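PDB 7C6C: chitosanase, which hydrolyses internal beta-(1->4) linkages between D-glucosamine residues of partly acetylated chitosan, as an endo-acting, secreted glycosidase of family 46. Local coordinates for residues 142-146 / 147-151; 179-182 / 183-187; 212-215 / 216-219; 223-226 / 227-231. All blocks are in the same frame, centred on the assembly; numbering follows the deposited sequence.

Contact 1 (142-146 / 147-151); sequences DTVIQ and HGDGD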
loop_
_atom_site.group_PDB
_atom_site.type_symbol
_atom_site.label_atom_id
_atom_site.label_comp_id
_atom_site.label_asym_id
_atom_site.label_seq_id
_atom_site.Cartn_x
_atom_site.Cartn_y
_atom_site.Cartn_z
ATOM N N ASP A 142 2.330 -1.051 -4.975
ATOM C CA ASP A 142 0.974 -1.251 -4.474
ATOM C C ASP A 142 0.909 -2.454 -3.542
ATOM O O ASP A 142 0.201 -2.429 -2.525
ATOM C CB ASP A 142 0.003 -1.448 -5.634
ATOM C CG ASP A 142 -1.424 -1.544 -5.159
ATOM O OD1 ASP A 142 -1.945 -0.518 -4.682
ATOM O OD2 ASP A 142 -2.010 -2.646 -5.231
ATOM N N THR A 143 1.646 -3.518 -3.872
ATOM C CA THR A 143 1.596 -4.737 -3.073
ATOM C C THR A 143 2.110 -4.495 -1.662
ATOM O O THR A 143 1.493 -4.931 -0.685
ATOM C CB THR A 143 2.397 -5.851 -3.752
ATOM O OG1 THR A 143 1.831 -6.130 -5.036
ATOM C CG2 THR A 143 2.362 -7.131 -2.921
ATOM N N VAL A 144 3.243 -3.802 -1.527
ATOM C CA VAL A 144 3.781 -3.616 -0.182
ATOM C C VAL A 144 2.861 -2.737 0.656
ATOM O O VAL A 144 2.745 -2.930 1.871
ATOM C CB VAL A 144 5.247 -3.133 -0.208
ATOM C CG1 VAL A 144 5.347 -1.670 -0.601
ATOM C CG2 VAL A 144 5.912 -3.358 1.147
ATOM N N ILE A 145 2.170 -1.787 0.026
ATOM C CA ILE A 145 1.252 -0.932 0.770
ATOM C C ILE A 145 0.118 -1.751 1.364
ATOM O O ILE A 145 -0.274 -1.542 2.519
ATOM C CB ILE A 145 0.754 0.227 -0.113
ATOM C CG1 ILE A 145 1.869 1.262 -0.296
ATOM C CG2 ILE A 145 -0.491 0.864 0.491
ATOM C CD1 ILE A 145 1.588 2.276 -1.353
ATOM N N GLN A 146 -0.422 -2.704 0.600
ATOM C CA GLN A 146 -1.530 -3.498 1.122
ATOM C C GLN A 146 -1.049 -4.635 2.020
ATOM O O GLN A 146 -1.637 -4.886 3.078
ATOM C CB GLN A 146 -2.391 -4.043 -0.015
ATOM C CG GLN A 146 -3.532 -4.910 0.497
ATOM C CD GLN A 146 -4.515 -5.328 -0.586
ATOM O OE1 GLN A 146 -4.138 -5.564 -1.735
ATOM N NE2 GLN A 146 -5.781 -5.459 -0.209
ATOM N N HIS A 147 0.012 -5.333 1.621
ATOM C CA HIS A 147 0.407 -6.572 2.281
ATOM C C HIS A 147 1.448 -6.378 3.374
ATOM O O HIS A 147 1.629 -7.277 4.203
ATOM C CB HIS A 147 0.945 -7.558 1.241
ATOM C CG HIS A 147 -0.079 -7.996 0.244
ATOM N ND1 HIS A 147 -0.684 -9.237 0.288
ATOM C CD2 HIS A 147 -0.605 -7.357 -0.827
ATOM C CE1 HIS A 147 -1.537 -9.338 -0.718
ATOM N NE2 HIS A 147 -1.510 -8.211 -1.409
ATOM N N GLY A 148 2.131 -5.240 3.395
ATOM C CA GLY A 148 3.214 -5.015 4.328
ATOM C C GLY A 148 4.498 -5.702 3.903
ATOM O O GLY A 148 4.518 -6.580 3.042
ATOM N N ASP A 149 5.597 -5.302 4.546
ATOM C CA ASP A 149 6.920 -5.872 4.296
ATOM C C ASP A 149 7.395 -6.739 5.462
ATOM O O ASP A 149 8.581 -6.761 5.793
ATOM C CB ASP A 149 7.937 -4.775 3.983
ATOM C CG ASP A 149 9.209 -5.306 3.331
ATOM O OD1 ASP A 149 9.176 -6.393 2.716
ATOM O OD2 ASP A 149 10.253 -4.628 3.437
ATOM N N GLY A 150 6.478 -7.475 6.084
ATOM C CA GLY A 150 6.810 -8.328 7.207
ATOM C C GLY A 150 7.330 -9.685 6.776
ATOM O O GLY A 150 7.725 -9.902 5.627
ATOM N N ASP A 151 7.325 -10.616 7.732
ATOM C CA ASP A 151 7.811 -11.977 7.536
ATOM C C ASP A 151 6.682 -12.995 7.449
ATOM O O ASP A 151 6.949 -14.201 7.422
ATOM C CB ASP A 151 8.759 -12.380 8.673
ATOM C CG ASP A 151 9.940 -11.445 8.817
ATOM O OD1 ASP A 151 10.411 -11.259 9.960
ATOM O OD2 ASP A 151 10.407 -10.908 7.789
#

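Contact 2 (179-182 / 183-187); sequences KWLN and KFLDV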
loop_
_atom_site.group_PDB
_atom_site.type_symbol
_atom_site.label_atom_id
_atom_site.label_comp_id
_atom_site.label_asym_id
_atom_site.label_seq_id
_atom_site.Cartn_x
_atom_site.Cartn_y
_atom_site.Cartn_z
ATOM N N LYS A 179 5.958 -12.456 -18.251
ATOM C CA LYS A 179 5.419 -13.713 -17.749
ATOM C C LYS A 179 5.505 -13.779 -16.232
ATOM O O LYS A 179 4.558 -14.217 -15.569
ATOM C CB LYS A 179 6.179 -14.885 -18.369
ATOM C CG LYS A 179 5.507 -16.235 -18.169
ATOM C CD LYS A 179 6.118 -17.302 -19.069
ATOM C CE LYS A 179 7.287 -18.006 -18.393
ATOM N NZ LYS A 179 8.096 -18.810 -19.357
ATOM N N TRP A 180 6.633 -13.344 -15.669
ATOM C CA TRP A 180 6.793 -13.340 -14.218
ATOM C C TRP A 180 5.735 -12.474 -13.548
ATOM O O TRP A 180 5.146 -12.874 -12.534
ATOM C CB TRP A 180 8.191 -12.840 -13.862
ATOM C CG TRP A 180 8.519 -12.919 -12.400
ATOM C CD1 TRP A 180 9.115 -13.958 -11.750
ATOM C CD2 TRP A 180 8.276 -11.911 -11.410
ATOM N NE1 TRP A 180 9.257 -13.664 -10.415
ATOM C CE2 TRP A 180 8.751 -12.411 -10.181
ATOM C CE3 TRP A 180 7.702 -10.636 -11.443
ATOM C CZ2 TRP A 180 8.668 -11.681 -8.997
ATOM C CZ3 TRP A 180 7.622 -9.912 -10.267
ATOM C CH2 TRP A 180 8.101 -10.437 -9.061
ATOM N N LEU A 181 5.479 -11.282 -14.098
ATOM C CA LEU A 181 4.507 -10.386 -13.481
ATOM C C LEU A 181 3.098 -10.961 -13.548
ATOM O O LEU A 181 2.314 -10.797 -12.611
ATOM C CB LEU A 181 4.568 -9.008 -14.135
ATOM C CG LEU A 181 3.718 -7.924 -13.463
ATOM C CD1 LEU A 181 4.210 -7.656 -12.046
ATOM C CD2 LEU A 181 3.720 -6.659 -14.312
ATOM N N ASN A 182 2.753 -11.641 -14.643
ATOM C CA ASN A 182 1.444 -12.285 -14.702
ATOM C C ASN A 182 1.309 -13.346 -13.618
ATOM O O ASN A 182 0.256 -13.467 -12.981
ATOM C CB ASN A 182 1.202 -12.876 -16.086
ATOM C CG ASN A 182 0.947 -11.811 -17.127
ATOM O OD1 ASN A 182 0.474 -10.722 -16.811
ATOM N ND2 ASN A 182 1.256 -12.121 -18.377
ATOM N N LYS A 183 2.377 -14.107 -13.374
ATOM C CA LYS A 183 2.338 -15.086 -12.295
ATOM C C LYS A 183 2.269 -14.404 -10.935
ATOM O O LYS A 183 1.580 -14.890 -10.030
ATOM C CB LYS A 183 3.538 -16.028 -12.386
ATOM C CG LYS A 183 3.648 -16.737 -13.728
ATOM C CD LYS A 183 3.768 -18.248 -13.578
ATOM C CE LYS A 183 3.900 -18.933 -14.938
ATOM N NZ LYS A 183 3.479 -20.365 -14.906
ATOM N N PHE A 184 2.969 -13.275 -10.772
ATOM C CA PHE A 184 2.882 -12.523 -9.525
ATOM C C PHE A 184 1.453 -12.076 -9.256
ATOM O O PHE A 184 0.960 -12.183 -8.127
ATOM C CB PHE A 184 3.807 -11.309 -9.573
ATOM C CG PHE A 184 3.891 -10.572 -8.265
ATOM C CD1 PHE A 184 2.971 -9.585 -7.941
ATOM C CD2 PHE A 184 4.872 -10.893 -7.338
ATOM C CE1 PHE A 184 3.041 -8.930 -6.727
ATOM C CE2 PHE A 184 4.949 -10.233 -6.127
ATOM C CZ PHE A 184 4.032 -9.253 -5.822
ATOM N N LEU A 185 0.777 -11.558 -10.281
ATOM C CA LEU A 185 -0.605 -11.126 -10.106
ATOM C C LEU A 185 -1.500 -12.303 -9.726
ATOM O O LEU A 185 -2.403 -12.159 -8.895
ATOM C CB LEU A 185 -1.089 -10.398 -11.363
ATOM C CG LEU A 185 -0.410 -9.044 -11.608
ATOM C CD1 LEU A 185 -0.661 -8.558 -13.033
ATOM C CD2 LEU A 185 -0.900 -8.013 -10.605
ATOM N N ASP A 186 -1.241 -13.485 -10.297
ATOM C CA ASP A 186 -1.970 -14.690 -9.904
ATOM C C ASP A 186 -1.732 -15.025 -8.435
ATOM O O ASP A 186 -2.671 -15.344 -7.693
ATOM C CB ASP A 186 -1.517 -15.875 -10.756
ATOM C CG ASP A 186 -2.001 -15.799 -12.183
ATOM O OD1 ASP A 186 -2.875 -14.962 -12.487
ATOM O OD2 ASP A 186 -1.510 -16.608 -13.000
ATOM N N VAL A 187 -0.466 -14.993 -8.011
ATOM C CA VAL A 187 -0.115 -15.298 -6.628
ATOM C C VAL A 187 -0.766 -14.297 -5.684
ATOM O O VAL A 187 -1.301 -14.664 -4.631
ATOM C CB VAL A 187 1.417 -15.329 -6.478
ATOM C CG1 VAL A 187 1.822 -15.272 -5.012
ATOM C CG2 VAL A 187 1.996 -16.572 -7.151
#

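Contact 3 (212-215 / 216-219); sequences DVLR and SIAK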
loop_
_atom_site.group_PDB
_atom_site.type_symbol
_atom_site.label_atom_id
_atom_site.label_comp_id
_atom_site.label_asym_id
_atom_site.label_seq_id
_atom_site.Cartn_x
_atom_site.Cartn_y
_atom_site.Cartn_z
ATOM N N ASP A 212 -6.914 -7.142 -11.188
ATOM C CA ASP A 212 -7.375 -7.086 -12.571
ATOM C C ASP A 212 -7.117 -5.724 -13.205
ATOM O O ASP A 212 -6.826 -5.654 -14.403
ATOM C CB ASP A 212 -8.851 -7.464 -12.672
ATOM C CG ASP A 212 -9.263 -7.797 -14.092
ATOM O OD1 ASP A 212 -8.674 -8.732 -14.683
ATOM O OD2 ASP A 212 -10.164 -7.122 -14.625
ATOM N N VAL A 213 -7.212 -4.635 -12.439
ATOM C CA VAL A 213 -6.883 -3.325 -12.997
ATOM C C VAL A 213 -5.430 -3.302 -13.453
ATOM O O VAL A 213 -5.105 -2.826 -14.549
ATOM C CB VAL A 213 -7.189 -2.205 -11.984
ATOM C CG1 VAL A 213 -6.657 -0.873 -12.491
ATOM C CG2 VAL A 213 -8.681 -2.116 -11.724
ATOM N N LEU A 214 -4.532 -3.822 -12.611
ATOM C CA LEU A 214 -3.116 -3.847 -12.953
ATOM C C LEU A 214 -2.856 -4.777 -14.131
ATOM O O LEU A 214 -2.087 -4.441 -15.040
ATOM C CB LEU A 214 -2.299 -4.251 -11.722
ATOM C CG LEU A 214 -2.360 -3.241 -10.566
ATOM C CD1 LEU A 214 -1.868 -3.878 -9.256
ATOM C CD2 LEU A 214 -1.567 -1.968 -10.893
ATOM N N ARG A 215 -3.512 -5.938 -14.148
ATOM C CA ARG A 215 -3.356 -6.845 -15.275
ATOM C C ARG A 215 -3.835 -6.212 -16.573
ATOM O O ARG A 215 -3.256 -6.466 -17.633
ATOM C CB ARG A 215 -4.086 -8.161 -15.007
ATOM C CG ARG A 215 -3.496 -9.309 -15.812
ATOM C CD ARG A 215 -4.303 -10.585 -15.724
ATOM N NE ARG A 215 -4.468 -11.087 -14.359
ATOM C CZ ARG A 215 -3.614 -11.895 -13.730
ATOM N NH1 ARG A 215 -2.487 -12.291 -14.318
ATOM N NH2 ARG A 215 -3.888 -12.311 -12.502
ATOM N N SER A 216 -4.887 -5.388 -16.514
ATOM C CA SER A 216 -5.381 -4.745 -17.729
ATOM C C SER A 216 -4.347 -3.804 -18.327
ATOM O O SER A 216 -4.284 -3.653 -19.552
ATOM C CB SER A 216 -6.686 -4.003 -17.443
ATOM O OG SER A 216 -7.742 -4.919 -17.193
ATOM N N ILE A 217 -3.534 -3.157 -17.485
ATOM C CA ILE A 217 -2.444 -2.330 -17.993
ATOM C C ILE A 217 -1.432 -3.196 -18.736
ATOM O O ILE A 217 -0.967 -2.846 -19.830
ATOM C CB ILE A 217 -1.788 -1.539 -16.844
ATOM C CG1 ILE A 217 -2.821 -0.680 -16.100
ATOM C CG2 ILE A 217 -0.638 -0.700 -17.375
ATOM C CD1 ILE A 217 -2.272 0.004 -14.872
ATOM N N ALA A 218 -1.093 -4.353 -18.156
ATOM C CA ALA A 218 -0.205 -5.295 -18.829
ATOM C C ALA A 218 -0.791 -5.744 -20.161
ATOM O O ALA A 218 -0.071 -5.847 -21.160
ATOM C CB ALA A 218 0.044 -6.504 -17.930
ATOM N N LYS A 219 -2.101 -5.986 -20.203
ATOM C CA LYS A 219 -2.741 -6.479 -21.417
ATOM C C LYS A 219 -2.851 -5.408 -22.497
ATOM O O LYS A 219 -3.030 -5.744 -23.677
ATOM C CB LYS A 219 -4.099 -7.096 -21.075
ATOM C CG LYS A 219 -4.002 -8.400 -20.275
ATOM C CD LYS A 219 -5.388 -8.908 -19.871
ATOM C CE LYS A 219 -5.337 -10.221 -19.111
ATOM N NZ LYS A 219 -5.037 -11.370 -20.006
#

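Contact 4 (223-226 / 227-231); sequences YNLN and GPIHV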
loop_
_atom_site.group_PDB
_atom_site.type_symbol
_atom_site.label_atom_id
_atom_site.label_comp_id
_atom_site.label_asym_id
_atom_site.label_seq_id
_atom_site.Cartn_x
_atom_site.Cartn_y
_atom_site.Cartn_z
ATOM N N TYR A 223 3.759 -1.358 -20.293
ATOM C CA TYR A 223 4.704 -1.689 -19.226
ATOM C C TYR A 223 5.552 -0.504 -18.787
ATOM O O TYR A 223 6.123 -0.544 -17.691
ATOM C CB TYR A 223 5.579 -2.877 -19.620
ATOM C CG TYR A 223 4.842 -4.190 -19.562
ATOM C CD1 TYR A 223 4.089 -4.624 -20.645
ATOM C CD2 TYR A 223 4.885 -4.995 -18.428
ATOM C CE1 TYR A 223 3.409 -5.819 -20.611
ATOM C CE2 TYR A 223 4.196 -6.196 -18.381
ATOM C CZ TYR A 223 3.461 -6.600 -19.486
ATOM O OH TYR A 223 2.770 -7.791 -19.480
ATOM N N ASN A 224 5.647 0.546 -19.598
ATOM C CA ASN A 224 6.321 1.767 -19.180
ATOM C C ASN A 224 5.413 2.695 -18.388
ATOM O O ASN A 224 5.869 3.759 -17.950
ATOM C CB ASN A 224 6.899 2.519 -20.380
ATOM C CG ASN A 224 8.032 3.453 -19.989
ATOM O OD1 ASN A 224 8.952 3.066 -19.268
ATOM N ND2 ASN A 224 7.963 4.688 -20.450
ATOM N N LEU A 225 4.149 2.322 -18.199
ATOM C CA LEU A 225 3.202 3.128 -17.430
ATOM C C LEU A 225 3.101 4.538 -18.006
ATOM O O LEU A 225 3.147 5.534 -17.282
ATOM C CB LEU A 225 3.545 3.149 -15.934
ATOM C CG LEU A 225 2.395 3.182 -14.926
ATOM C CD1 LEU A 225 1.463 1.994 -15.079
ATOM C CD2 LEU A 225 2.968 3.228 -13.520
ATOM N N ASN A 226 2.990 4.608 -19.332
ATOM C CA ASN A 226 2.731 5.865 -20.015
ATOM C C ASN A 226 1.286 6.299 -19.782
ATOM O O ASN A 226 0.407 5.491 -19.475
ATOM C CB ASN A 226 2.948 5.701 -21.519
ATOM C CG ASN A 226 4.392 5.403 -21.883
ATOM O OD1 ASN A 226 5.319 5.792 -21.183
ATOM N ND2 ASN A 226 4.583 4.724 -22.999
ATOM N N GLY A 227 1.038 7.593 -19.964
ATOM C CA GLY A 227 -0.290 8.133 -19.808
ATOM C C GLY A 227 -0.818 8.780 -21.072
ATOM O O GLY A 227 -0.073 9.034 -22.021
ATOM N N PRO A 228 -2.129 9.062 -21.109
ATOM C CA PRO A 228 -3.093 8.779 -20.042
ATOM C C PRO A 228 -3.401 7.298 -19.921
ATOM O O PRO A 228 -3.307 6.555 -20.905
ATOM C CB PRO A 228 -4.348 9.532 -20.507
ATOM C CG PRO A 228 -4.236 9.543 -22.003
ATOM C CD PRO A 228 -2.764 9.714 -22.270
ATOM N N ILE A 229 -3.776 6.889 -18.711
ATOM C CA ILE A 229 -4.262 5.547 -18.423
ATOM C C ILE A 229 -5.743 5.660 -18.106
ATOM O O ILE A 229 -6.154 6.524 -17.325
ATOM C CB ILE A 229 -3.513 4.938 -17.226
ATOM C CG1 ILE A 229 -2.049 4.679 -17.587
ATOM C CG2 ILE A 229 -4.218 3.669 -16.739
ATOM C CD1 ILE A 229 -1.180 4.341 -16.399
ATOM N N HIS A 230 -6.547 4.791 -18.700
ATOM C CA HIS A 230 -7.955 4.689 -18.337
ATOM C C HIS A 230 -8.186 3.418 -17.544
ATOM O O HIS A 230 -7.836 2.325 -17.996
ATOM C CB HIS A 230 -8.862 4.754 -19.560
ATOM C CG HIS A 230 -8.781 6.067 -20.259
ATOM N ND1 HIS A 230 -7.947 6.286 -21.336
ATOM C CD2 HIS A 230 -9.380 7.251 -19.998
ATOM C CE1 HIS A 230 -8.066 7.541 -21.731
ATOM N NE2 HIS A 230 -8.928 8.147 -20.935
ATOM N N VAL A 231 -8.760 3.574 -16.364
ATOM C CA VAL A 231 -9.169 2.462 -15.524
ATOM C C VAL A 231 -10.662 2.269 -15.723
ATOM O O VAL A 231 -11.435 3.231 -15.632
ATOM C CB VAL A 231 -8.848 2.759 -14.051
ATOM C CG1 VAL A 231 -9.456 1.698 -13.149
ATOM C CG2 VAL A 231 -7.343 2.853 -13.862
#

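Contact 1 (142-146 / 147-151)
Thr-143 and His-147 meet one turn apart at the C-terminal end of helix 134-147, where the chain leaves the helix through Gly-148. Two backbone hydrogen bonds close this last turn. His-147 N reaches Thr-143 O at 2.8 Å in a nearly straight bond (162°). Gly-148 N reaches Val-144 O, also at 2.8 Å, but the bond is bent to 139° and the donor stands above the carbonyl plane, as the chain is already turning off. Gly-148 has a positive phi, which favours glycine and ends the helical run.

Apolar contacts flank the turn. Thr-143 CG2, anti to its own backbone N, touches His-147 CD2 at 3.6 Å. Beyond the glycine, Val-144 CG2 packs on Asp-149 CB at 3.8 Å. A carbonyl meets the ring as well: Thr-143 O lies in the plane of the imidazole at its edge, 3.2 Å from His-147 CD2.

The polar groups are tied to neighbouring residues. The Gln-146 amide is turned 70° from the imidazole plane, and Arg-188 holds both groups: Gln-146 OE1 and His-147 NE2 each accept a hydrogen bond from its guanidinium. His-147 ND1 is bonded to Asp-154 O, so both ring nitrogens are engaged and the rotation of the ring is fixed. Asp-149 forms a salt bridge with Arg-125.

Helix 177-193 covers Thr-143, Gln-146 and His-147, helix 156-167 lies against Thr-143 and Val-144, and helix 104-128 packs on Val-144 and Ile-145; Ile-145 also touches helix 5-20 near Glu-19, the predicted proton donor.

Contact 2 (179-182 / 183-187)
Trp-180 and Phe-184, one helical turn apart, lie side by side and point the same way. Trp-180 CH2 touches Phe-184 CD2 at 3.7 Å, and Phe-184 CB sits over one face of the indole, offset toward its rim. The six-membered ring of Trp-180 and the Phe-184 ring have planes 27° apart but slid past each other, with centroids separated by 5.4 Å, so overlap is slight. Both first torsions place CG anti to the backbone N (-174° and -173°), which sends the two rings off the helix in the same direction. Alongside, Leu-181 CG approaches Leu-185 CD1 at 4.4 Å.

Beneath these side chains run the i to i+4 hydrogen bonds of an alpha-helix, part of helix 177-193. Phe-184 N to Trp-180 O measures 2.8 Å; Leu-185 N to Leu-181 O follows at 2.9 Å. The helix is amphipathic here: Lys-179, Asn-182, Lys-183 and Asp-186 occupy its more exposed flank, with Lys-179 NZ and Lys-183 NZ 6.6 Å apart.

Farther out, Asn-164 OD1 is hydrogen-bonded to Trp-180 NE1 and anchors the indole to helix 156-167, where Thr-163 touches both aromatic side chains. Met-140 of helix 134-147 also packs on both.

Contact 3 (212-215 / 216-219)
Arg-215 and Lys-219 cross at an angle on successive turns of helix 209-219, touching through their aliphatic parts: Arg-215 CD lies 3.6 Å from Lys-219 CE. The arginine chain bends at chi3 (-58°), and its guanidinium runs on to helix 177-193, where NH2 forms a salt bridge with Asp-186. Lys-219 turns its last bond instead, keeping NZ 5.7 Å from Arg-215 NE.

Next to this pair, Ser-216 folds back over the preceding turn. Its OG, anti to its own carbonyl carbon (chi1 -70°), comes within 3.0 Å of Asp-212 O, the carbonyl that also takes the bond from Ser-216 N at 2.9 Å. Ala-218 N to Leu-214 O (3.3 Å) and Lys-219 N to Arg-215 O (2.9 Å) continue the alpha-helical pattern, while Ile-217 N makes weak bonds to both Val-213 O and Leu-214 O.

Leu-214 and Ile-217 pack against helices 5-20 and 134-147, where Ile-217 meets Leu-14 and Leu-135. Asp-212 and Val-213 touch the bound (2S)-2-hydroxybutanedioic acid.

The two cationic side chains thus touch through methylenes while their charged ends stay apart, and the salt bridge to Asp-186 probably offsets any repulsion on the arginine side.

Contact 4 (223-226 / 227-231)
The loop that leads from helix 209-219 into strand 229-233, the first arm of a two-stranded antiparallel sheet, turns here through Leu-225 and a cis-proline. Leu-225 and Ile-229 bridge the bend with their side chains, which approach at a slant: Leu-225 CD1 meets Ile-229 CD1 at 3.8 Å, and Leu-225 CG lies 4.0 Å from the same methyl. The isoleucine also folds against the backbone, its CG1 only 3.2 Å from Asn-226 O. With CG1 anti to its own carbonyl carbon (chi1 -68°), Ile-229 directs CD1 back along the loop toward the leucine.

No hydrogen bond joins 223-226 to 227-231; the side-chain contact is between aliphatic groups, with one backbone carbonyl against Ile-229. The loop is braced from within: Asn-224 ND2 donates to Asn-226 OD1 at 3.0 Å, pairing two exposed side-chain amides across Leu-225. That leucine takes up a left-handed helical backbone conformation (phi 56°, psi 46°), which bends the chain. The peptide bond between Gly-227 and Pro-228 is cis and puts a second kink just before the strand.

Bonds to helix 5-20 pin the loop from outside, from Arg-10 NH1 to Leu-225 O and from Gln-7 NE2 to Asn-224 O. Leu-225 itself is buried against Ile-217 of helix 209-219 and against Ala-134 and Ala-138 of helix 134-147. Ile-229 rests on Arg-10 and pairs through its backbone with Ile-241, which begins the antiparallel pairing of 229-233 with 237-241, a C-terminal beta-hairpin packed against the helices.

In the fold
Along the chain the four contacts come in series, from the end of helix 134-147 (contact 1) through helix 177-193 (contact 2) and helix 209-219 (contact 3) to the loop entering strand 229-233 (contact 4). Contacts 2 and 3 have centres about 11 Å apart and also pack through Leu-185 and Leu-214; contacts 3 and 4, about 10 Å apart between centres, meet through Val-213 with Val-231 and Ala-218 with Tyr-223. Contact 1 lies nearest the centre of the chain and touches contact 2 through Thr-143 and Phe-184. Helix 134-147 touches helices 177-193 and 209-219 and the loop before the hairpin, while the hairpin rests on helix 5-20, which carries the predicted proton donor Glu-19.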